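Long-range contacts in phenylalanine hydroxylase (Colwellia psychrerythraea, PDB 2V27), which probably hydroxylates L-phenylalanine to L-tyrosine with dioxygen and tetrahydrobiopterin, using an iron centre: residues G16-W20 and R60-L64; G76-V82 and K98-T104. All coordinates share one frame; numbering follows the deposited sequence.

Contact 1: residues G16-W20 and R60-L64; sequences GFIEW and RIPQL
The carboxamide of Gln63 lies against the backbone of Ile18 and takes both of its polar groups, closing a two-bond ring. Ile18 N reaches Gln63 OE1 at 2.9 Å, nearly straight at the hydrogen (173°). In return Gln63 NE2 donates a hydrogen bond to Ile18 O at 2.8 Å, on a lone pair of that carbonyl. The side chain folds back at chi2 (-62°), which lays the amide across the backbone of 17-18 instead of extending past it. Phe17 then covers the amide: its ring is stacked on it with the planes only 9° apart, and Phe17 CE1 is 3.5 Å from Gln63 CD. Two bonds and a ring face thus fix the rotation of the amide.

Apolar packing is close at Trp20. One face of its indole takes Ile61 CD1, a CH-pi contact 3.7 Å from the centroid of the six-membered ring, while CG2 of the same isoleucine sits 3.5 Å from Trp20 NE1. Ile18 CG2 lies over the opposite face, so the indole is held between two isoleucines. At its edge, in plane, a water accepts from Trp20 NE1 and donates to Pro62 O, each at 2.8 Å. The Phe17 end is the solvent side: that residue is exposed, though its ring lies on the amide, whereas Ile18 and Ile61 are buried, Ile61 against Trp28 and Ile120. With an alanine replacing Gln63, Ile18 N and O would probably lose these mates and the Phe17 ring, its stacking partner gone, be freer to turn. Neither segment is regular strand, and the arrangement is a side-chain amide pairing with a backbone as a neighbouring strand would, here joining the loop before helix 22-38 to the one leading into helix 64-75.

Contact 2: residues G76-V82 and K98-T104; sequences GWECYPV and KKFPVAT. With SO4 (sulfate ion), chain F.
Lys98, the positive-phi C' residue of a Schellman motif, presses its backbone onto the Trp77 indole: Lys98 CA lies 3.4 Å from the centroid of the six-membered ring, just 4° off the normal. Its aliphatic chain crosses the indole at about a right angle, with Lys98 CB 3.6 Å from Trp77 CE2, and bends at chi3 (60°) so that NZ can bond to Thr75 O.

Beyond this, strands 78-82 and 99-103 run parallel, their axes 41° apart, in a ladder of six backbone bonds. It starts with Glu78 N to Lys98 O (3.0 Å), followed by Phe100 N to Glu78 O (2.9 Å), and ends with the longer Thr104 N to Val82 O (3.3 Å). Cys79 CB meets Val102 CG2 at 3.9 Å on the face that also carries Phe100, whose ring meets that of the iron ligand His127. The other face is polar at its rim: Tyr80 OH donates to sulfate O1 at 2.7 Å, and Lys99 NZ to sulfate O3 at 2.8 Å.

Arg93 also bonds this anion, which probably comes from the crystallisation liquor; this suggests a site suited to an anion, with the charge of Lys99 probably shared between the sulfate and Glu97.

In the fold
Contact 2 lies deeper, its centre about 13 Å from that of the chain, with seven of fourteen touching residues buried; contact 1, about 21 Å out with two of six buried, is nearer the surface. Contact 2 joins two strands through a regular backbone ladder, with the iron site beside Phe100; contact 1 joins two loops, pairs a side-chain amide with backbone and packs side chains. They follow one another along the chain, and helix 64-75 leads from one to the other. They also touch: Leu64 CD1 packs on Pro81 CB at 3.6 Å, and Ile18 CD1 on Thr104 CG2 at 3.7 Å. Helix 120-131, which carries His122 and His127, contributes Ile120 to both, touching Ile61 and Val102.

Contact 1: residues G16-W20 and R60-L64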
ATOM      1  N   GLY B  16     -26.275  17.570  24.400  1.00 21.80           N
ATOM      2  CA  GLY B  16     -24.970  17.091  23.919  1.00 20.80           C
ATOM      3  C   GLY B  16     -24.753  15.599  24.132  1.00 21.29           C
ATOM      4  O   GLY B  16     -23.641  15.083  23.936  1.00 21.67           O
ATOM      5  N   PHE B  17     -25.787  14.895  24.559  1.00 20.30           N
ATOM      6  CA  PHE B  17     -25.623  13.477  24.906  1.00 20.97           C
ATOM      7  C   PHE B  17     -25.813  12.626  23.672  1.00 20.18           C
ATOM      8  O   PHE B  17     -26.710  12.900  22.856  1.00 19.76           O
ATOM      9  CB  PHE B  17     -26.610  13.082  25.982  1.00 21.87           C
ATOM     10  CG  PHE B  17     -26.244  11.819  26.694  1.00 24.54           C
ATOM     11  CD1 PHE B  17     -25.367  11.834  27.789  1.00 26.35           C
ATOM     12  CD2 PHE B  17     -26.804  10.612  26.285  1.00 26.00           C
ATOM     13  CE1 PHE B  17     -25.046  10.640  28.462  1.00 28.37           C
ATOM     14  CE2 PHE B  17     -26.497   9.402  26.937  1.00 24.28           C
ATOM     15  CZ  PHE B  17     -25.615   9.411  28.026  1.00 27.09           C
ATOM     16  N   ILE B  18     -24.930  11.632  23.495  1.00 18.38           N
ATOM     17  CA  ILE B  18     -25.083  10.651  22.415  1.00 18.71           C
ATOM     18  C   ILE B  18     -25.431   9.293  23.004  1.00 19.45           C
ATOM     19  O   ILE B  18     -24.780   8.822  23.961  1.00 19.56           O
ATOM     20  CB  ILE B  18     -23.805  10.525  21.489  1.00 18.02           C
ATOM     21  CG1 ILE B  18     -23.552  11.831  20.748  1.00 19.04           C
ATOM     22  CG2 ILE B  18     -23.975   9.366  20.463  1.00 18.19           C
ATOM     23  CD1 ILE B  18     -22.171  11.975  20.109  1.00 18.33           C
ATOM     24  N   GLU B  19     -26.488   8.698  22.454  1.00 21.25           N
ATOM     25  CA  GLU B  19     -26.868   7.363  22.864  1.00 23.05           C
ATOM     26  C   GLU B  19     -26.167   6.330  22.012  1.00 22.43           C
ATOM     27  O   GLU B  19     -26.398   6.232  20.797  1.00 24.18           O
ATOM     28  CB  GLU B  19     -28.391   7.165  22.814  1.00 24.50           C
ATOM     29  CG  GLU B  19     -28.796   5.843  23.385  1.00 26.66           C
ATOM     30  CD  GLU B  19     -30.214   5.840  23.800  1.00 30.20           C
ATOM     31  OE1 GLU B  19     -31.062   5.479  22.961  1.00 33.46           O
ATOM     32  OE2 GLU B  19     -30.468   6.228  24.945  1.00 30.56           O
ATOM     33  N   TRP B  20     -25.270   5.601  22.670  1.00 22.25           N
ATOM     34  CA  TRP B  20     -24.504   4.555  22.018  1.00 21.00           C
ATOM     35  C   TRP B  20     -25.154   3.239  22.377  1.00 21.42           C
ATOM     36  O   TRP B  20     -25.511   3.008  23.546  1.00 21.29           O
ATOM     37  CB  TRP B  20     -23.037   4.570  22.504  1.00 19.82           C
ATOM     38  CG  TRP B  20     -22.302   5.829  22.118  1.00 18.22           C
ATOM     39  CD1 TRP B  20     -21.998   6.897  22.946  1.00 18.10           C
ATOM     40  CD2 TRP B  20     -21.821   6.177  20.822  1.00 15.29           C
ATOM     41  NE1 TRP B  20     -21.329   7.868  22.227  1.00 15.33           N
ATOM     42  CE2 TRP B  20     -21.195   7.449  20.931  1.00 14.39           C
ATOM     43  CE3 TRP B  20     -21.787   5.519  19.589  1.00 17.10           C
ATOM     44  CZ2 TRP B  20     -20.574   8.086  19.841  1.00 16.55           C
ATOM     45  CZ3 TRP B  20     -21.178   6.153  18.508  1.00 17.06           C
ATOM     46  CH2 TRP B  20     -20.556   7.426  18.648  1.00 18.02           C
ATOM     47  N   ARG B  60     -17.267   1.457  27.710  1.00 18.69           N
ATOM     48  CA  ARG B  60     -18.278   2.184  26.958  1.00 18.33           C
ATOM     49  C   ARG B  60     -17.669   3.406  26.315  1.00 15.81           C
ATOM     50  O   ARG B  60     -16.623   3.888  26.766  1.00 15.89           O
ATOM     51  CB  ARG B  60     -19.464   2.565  27.841  1.00 19.42           C
ATOM     52  CG  ARG B  60     -19.123   3.426  29.036  1.00 20.55           C
ATOM     53  CD  ARG B  60     -20.396   3.921  29.741  1.00 22.60           C
ATOM     54  CZ  ARG B  60     -19.135   6.475  30.491  1.00 35.35           C
ATOM     55  NH1 ARG B  60     -19.637   7.132  29.440  1.00 35.71           N
ATOM     56  NH2 ARG B  60     -18.353   7.099  31.372  1.00 32.26           N
ATOM     57  N   ILE B  61     -18.316   3.887  25.264  1.00 14.78           N
ATOM     58  CA  ILE B  61     -17.854   5.135  24.629  1.00 14.84           C
ATOM     59  C   ILE B  61     -18.094   6.366  25.552  1.00 14.46           C
ATOM     60  O   ILE B  61     -19.237   6.594  25.995  1.00 15.77           O
ATOM     61  CB  ILE B  61     -18.503   5.335  23.253  1.00 13.78           C
ATOM     62  CG1 ILE B  61     -18.227   4.097  22.355  1.00 14.64           C
ATOM     63  CG2 ILE B  61     -18.038   6.664  22.605  1.00 15.57           C
ATOM     64  CD1 ILE B  61     -19.121   4.021  21.133  1.00 14.93           C
ATOM     65  N   PRO B  62     -17.040   7.160  25.875  1.00 14.19           N
ATOM     66  CA  PRO B  62     -17.304   8.311  26.736  1.00 14.12           C
ATOM     67  C   PRO B  62     -18.115   9.374  26.017  1.00 14.45           C
ATOM     68  O   PRO B  62     -18.000   9.528  24.795  1.00 15.62           O
ATOM     69  CB  PRO B  62     -15.886   8.849  27.077  1.00 14.51           C
ATOM     70  CG  PRO B  62     -15.063   8.482  25.883  1.00 13.95           C
ATOM     71  CD  PRO B  62     -15.597   7.058  25.521  1.00 14.38           C
ATOM     72  N   GLN B  63     -18.933  10.121  26.781  1.00 14.16           N
ATOM     73  CA  GLN B  63     -19.509  11.346  26.251  1.00 14.46           C
ATOM     74  C   GLN B  63     -18.406  12.362  25.997  1.00 14.25           C
ATOM     75  O   GLN B  63     -17.434  12.440  26.806  1.00 14.62           O
ATOM     76  CB  GLN B  63     -20.536  11.883  27.254  1.00 13.95           C
ATOM     77  CG  GLN B  63     -21.690  10.907  27.418  1.00 13.63           C
ATOM     78  CD  GLN B  63     -22.460  10.692  26.142  1.00 13.39           C
ATOM     79  OE1 GLN B  63     -22.722  11.636  25.382  1.00 18.14           O
ATOM     80  NE2 GLN B  63     -22.845   9.441  25.888  1.00 17.77           N
ATOM     81  N   LEU B  64     -18.563  13.142  24.920  1.00 14.39           N
ATOM     82  CA  LEU B  64     -17.535  14.146  24.549  1.00 15.61           C
ATOM     83  C   LEU B  64     -17.270  15.073  25.752  1.00 16.52           C
ATOM     84  O   LEU B  64     -16.133  15.405  26.047  1.00 16.09           O
ATOM     85  CB  LEU B  64     -17.879  14.921  23.278  1.00 16.26           C
ATOM     86  CG  LEU B  64     -17.818  14.048  22.021  1.00 16.49           C
ATOM     87  CD1 LEU B  64     -17.890  14.922  20.735  1.00 19.08           C
ATOM     88  CD2 LEU B  64     -16.583  13.131  22.002  1.00 16.27           C
TER
HETATM   89  O   HOH W   1     -19.822  10.209  22.769  1.00 14.29           O

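Contact 2: residues G76-V82 and K98-T104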
ATOM      1  N   GLY B  76      -6.939  23.847  28.032  1.00 10.60           N
ATOM      2  CA  GLY B  76      -7.888  24.761  27.427  1.00 11.40           C
ATOM      3  C   GLY B  76      -8.567  24.238  26.182  1.00 12.03           C
ATOM      4  O   GLY B  76      -9.360  24.949  25.527  1.00 13.93           O
ATOM      5  N   TRP B  77      -8.265  22.980  25.837  1.00 11.05           N
ATOM      6  CA  TRP B  77      -8.863  22.351  24.656  1.00 10.62           C
ATOM      7  C   TRP B  77     -10.239  21.771  24.930  1.00 10.49           C
ATOM      8  O   TRP B  77     -10.635  21.615  26.106  1.00 10.75           O
ATOM      9  CB  TRP B  77      -7.940  21.233  24.124  1.00  9.66           C
ATOM     10  CG  TRP B  77      -6.888  21.869  23.224  1.00  8.23           C
ATOM     11  CD1 TRP B  77      -5.744  22.615  23.589  1.00  8.88           C
ATOM     12  CD2 TRP B  77      -6.866  21.810  21.780  1.00  8.60           C
ATOM     13  NE1 TRP B  77      -5.070  23.044  22.447  1.00  8.69           N
ATOM     14  CE2 TRP B  77      -5.730  22.553  21.339  1.00 10.25           C
ATOM     15  CE3 TRP B  77      -7.735  21.261  20.813  1.00  8.83           C
ATOM     16  CZ2 TRP B  77      -5.420  22.709  19.966  1.00  9.01           C
ATOM     17  CZ3 TRP B  77      -7.431  21.417  19.436  1.00  8.33           C
ATOM     18  CH2 TRP B  77      -6.265  22.147  19.037  1.00  8.31           C
ATOM     19  N   GLU B  78     -10.992  21.443  23.873  1.00 10.52           N
ATOM     20  CA  GLU B  78     -12.244  20.674  23.994  1.00 10.97           C
ATOM     21  C   GLU B  78     -12.371  19.768  22.762  1.00 11.82           C
ATOM     22  O   GLU B  78     -11.697  20.031  21.707  1.00 11.00           O
ATOM     23  CB  GLU B  78     -13.474  21.592  24.022  1.00 12.54           C
ATOM     24  CG  GLU B  78     -13.602  22.496  22.771  1.00 14.39           C
ATOM     25  CD  GLU B  78     -14.609  23.616  22.971  1.00 16.11           C
ATOM     26  OE1 GLU B  78     -15.723  23.449  22.452  1.00 20.93           O
ATOM     27  OE2 GLU B  78     -14.239  24.641  23.595  1.00 20.08           O
ATOM     28  N   CYS B  79     -13.216  18.734  22.888  1.00 10.82           N
ATOM     29  CA  CYS B  79     -13.585  17.903  21.753  1.00 12.54           C
ATOM     30  C   CYS B  79     -14.761  18.585  21.096  1.00 14.44           C
ATOM     31  O   CYS B  79     -15.663  19.097  21.794  1.00 17.58           O
ATOM     32  CB  CYS B  79     -14.080  16.525  22.199  1.00 10.43           C
ATOM     33  SG  CYS B  79     -12.804  15.521  22.995  1.00 16.08           S
ATOM     34  N   TYR B  80     -14.803  18.555  19.785  1.00 12.11           N
ATOM     35  CA  TYR B  80     -15.826  19.283  19.053  1.00 11.98           C
ATOM     36  C   TYR B  80     -16.492  18.298  18.128  1.00 11.42           C
ATOM     37  O   TYR B  80     -15.855  17.793  17.194  1.00 11.17           O
ATOM     38  CB  TYR B  80     -15.148  20.415  18.284  1.00 11.57           C
ATOM     39  CG  TYR B  80     -16.049  21.319  17.473  1.00 12.13           C
ATOM     40  CD1 TYR B  80     -16.427  22.564  17.999  1.00 12.79           C
ATOM     41  CD2 TYR B  80     -16.468  20.966  16.207  1.00 12.13           C
ATOM     42  CE1 TYR B  80     -17.218  23.430  17.257  1.00 10.84           C
ATOM     43  CE2 TYR B  80     -17.284  21.820  15.471  1.00 12.46           C
ATOM     44  CZ  TYR B  80     -17.630  23.057  16.026  1.00 11.93           C
ATOM     45  OH  TYR B  80     -18.435  23.909  15.311  1.00 14.12           O
ATOM     46  N   PRO B  81     -17.759  17.956  18.388  1.00 10.83           N
ATOM     47  CA  PRO B  81     -18.473  16.972  17.541  1.00 12.62           C
ATOM     48  C   PRO B  81     -18.722  17.441  16.108  1.00 13.93           C
ATOM     49  O   PRO B  81     -19.130  18.589  15.887  1.00 15.78           O
ATOM     50  CB  PRO B  81     -19.791  16.770  18.292  1.00 12.54           C
ATOM     51  CG  PRO B  81     -19.978  18.090  18.966  1.00 13.50           C
ATOM     52  CD  PRO B  81     -18.614  18.451  19.480  1.00 12.40           C
ATOM     53  N   VAL B  82     -18.448  16.549  15.152  1.00 16.12           N
ATOM     54  CA  VAL B  82     -18.706  16.796  13.736  1.00 19.75           C
ATOM     55  C   VAL B  82     -19.501  15.597  13.218  1.00 22.58           C
ATOM     56  O   VAL B  82     -19.080  14.461  13.406  1.00 24.25           O
ATOM     57  CB  VAL B  82     -17.413  17.127  12.917  1.00 18.94           C
ATOM     58  CG1 VAL B  82     -16.843  18.498  13.349  1.00 19.20           C
ATOM     59  CG2 VAL B  82     -16.334  16.030  13.030  1.00 19.58           C
ATOM     60  N   LYS B  98      -8.645  25.834  19.546  1.00  9.95           N
ATOM     61  CA  LYS B  98      -8.473  24.767  20.565  1.00  9.94           C
ATOM     62  C   LYS B  98      -9.736  23.893  20.666  1.00  8.39           C
ATOM     63  O   LYS B  98     -10.122  23.405  21.741  1.00  9.42           O
ATOM     64  CB  LYS B  98      -7.971  25.296  21.934  1.00  9.75           C
ATOM     65  CG  LYS B  98      -6.808  26.261  21.779  1.00  9.01           C
ATOM     66  CD  LYS B  98      -6.466  27.097  23.007  1.00 13.57           C
ATOM     67  CE  LYS B  98      -6.091  26.252  24.165  1.00 15.25           C
ATOM     68  NZ  LYS B  98      -5.634  27.089  25.390  1.00 14.72           N
ATOM     69  N   LYS B  99     -10.307  23.626  19.489  1.00  7.51           N
ATOM     70  CA  LYS B  99     -11.410  22.706  19.311  1.00  8.47           C
ATOM     71  C   LYS B  99     -10.942  21.557  18.400  1.00 10.28           C
ATOM     72  O   LYS B  99     -10.590  21.771  17.235  1.00  9.85           O
ATOM     73  CB  LYS B  99     -12.587  23.453  18.679  1.00  9.86           C
ATOM     74  CG  LYS B  99     -13.196  24.510  19.627  1.00 11.09           C
ATOM     75  CD  LYS B  99     -13.994  25.527  18.828  1.00  8.01           C
ATOM     76  CE  LYS B  99     -14.411  26.684  19.811  1.00 11.65           C
ATOM     77  NZ  LYS B  99     -15.154  27.782  19.091  1.00 12.75           N
ATOM     78  N   PHE B 100     -10.892  20.357  18.965  1.00  9.42           N
ATOM     79  CA  PHE B 100     -10.438  19.185  18.193  1.00 10.37           C
ATOM     80  C   PHE B 100     -11.630  18.428  17.610  1.00 10.17           C
ATOM     81  O   PHE B 100     -12.429  17.890  18.349  1.00  9.89           O
ATOM     82  CB  PHE B 100      -9.610  18.255  19.080  1.00 10.58           C
ATOM     83  CG  PHE B 100      -8.745  17.284  18.283  1.00 10.00           C
ATOM     84  CD1 PHE B 100      -7.655  17.758  17.589  1.00 11.17           C
ATOM     85  CD2 PHE B 100      -9.083  15.943  18.179  1.00 14.02           C
ATOM     86  CE1 PHE B 100      -6.832  16.895  16.795  1.00 14.02           C
ATOM     87  CE2 PHE B 100      -8.282  15.059  17.375  1.00 13.00           C
ATOM     88  CZ  PHE B 100      -7.170  15.562  16.688  1.00 12.81           C
ATOM     89  N   PRO B 101     -11.745  18.389  16.281  1.00 11.34           N
ATOM     90  CA  PRO B 101     -12.938  17.805  15.694  1.00 11.67           C
ATOM     91  C   PRO B 101     -12.991  16.271  15.912  1.00 13.31           C
ATOM     92  O   PRO B 101     -11.978  15.586  15.714  1.00 14.00           O
ATOM     93  CB  PRO B 101     -12.809  18.144  14.194  1.00 13.67           C
ATOM     94  CG  PRO B 101     -11.725  19.236  14.084  1.00 13.17           C
ATOM     95  CD  PRO B 101     -10.812  18.930  15.264  1.00 12.17           C
ATOM     96  N   VAL B 102     -14.122  15.746  16.374  1.00 12.17           N
ATOM     97  CA  VAL B 102     -14.280  14.298  16.617  1.00 11.99           C
ATOM     98  C   VAL B 102     -15.538  13.851  15.877  1.00 12.90           C
ATOM     99  O   VAL B 102     -16.642  14.369  16.158  1.00 13.36           O
ATOM    100  CB  VAL B 102     -14.433  13.983  18.146  1.00 11.67           C
ATOM    101  CG1 VAL B 102     -14.723  12.459  18.437  1.00 12.18           C
ATOM    102  CG2 VAL B 102     -13.170  14.487  19.013  1.00 13.52           C
ATOM    103  N   ALA B 103     -15.386  12.907  14.940  1.00 13.42           N
ATOM    104  CA  ALA B 103     -16.541  12.410  14.200  1.00 15.05           C
ATOM    105  C   ALA B 103     -17.368  11.533  15.152  1.00 15.29           C
ATOM    106  O   ALA B 103     -16.842  10.739  15.916  1.00 15.21           O
ATOM    107  CB  ALA B 103     -16.076  11.587  13.006  1.00 15.90           C
ATOM    108  N   THR B 104     -18.689  11.685  15.081  1.00 15.91           N
ATOM    109  CA  THR B 104     -19.567  11.070  16.088  1.00 16.54           C
ATOM    110  C   THR B 104     -20.086   9.710  15.603  1.00 17.71           C
ATOM    111  O   THR B 104     -21.296   9.512  15.388  1.00 18.03           O
ATOM    112  CB  THR B 104     -20.762  12.001  16.465  1.00 16.68           C
ATOM    113  OG1 THR B 104     -21.398  12.419  15.255  1.00 19.32           O
ATOM    114  CG2 THR B 104     -20.241  13.225  17.191  1.00 18.36           C
TER
HETATM  115  S   SO4 F3009     -18.269  27.281  17.066  1.00 12.87           S
HETATM  116  O1  SO4 F3009     -17.900  26.510  15.836  1.00 13.63           O
HETATM  117  O2  SO4 F3009     -19.742  27.186  17.155  1.00 13.40           O
HETATM  118  O3  SO4 F3009     -17.636  26.746  18.276  1.00 13.66           O
HETATM  119  O4  SO4 F3009     -17.810  28.695  16.850  1.00 13.98           O
HETATM  120  O   HOH W   2     -11.318  25.257  23.645  1.00 19.31           O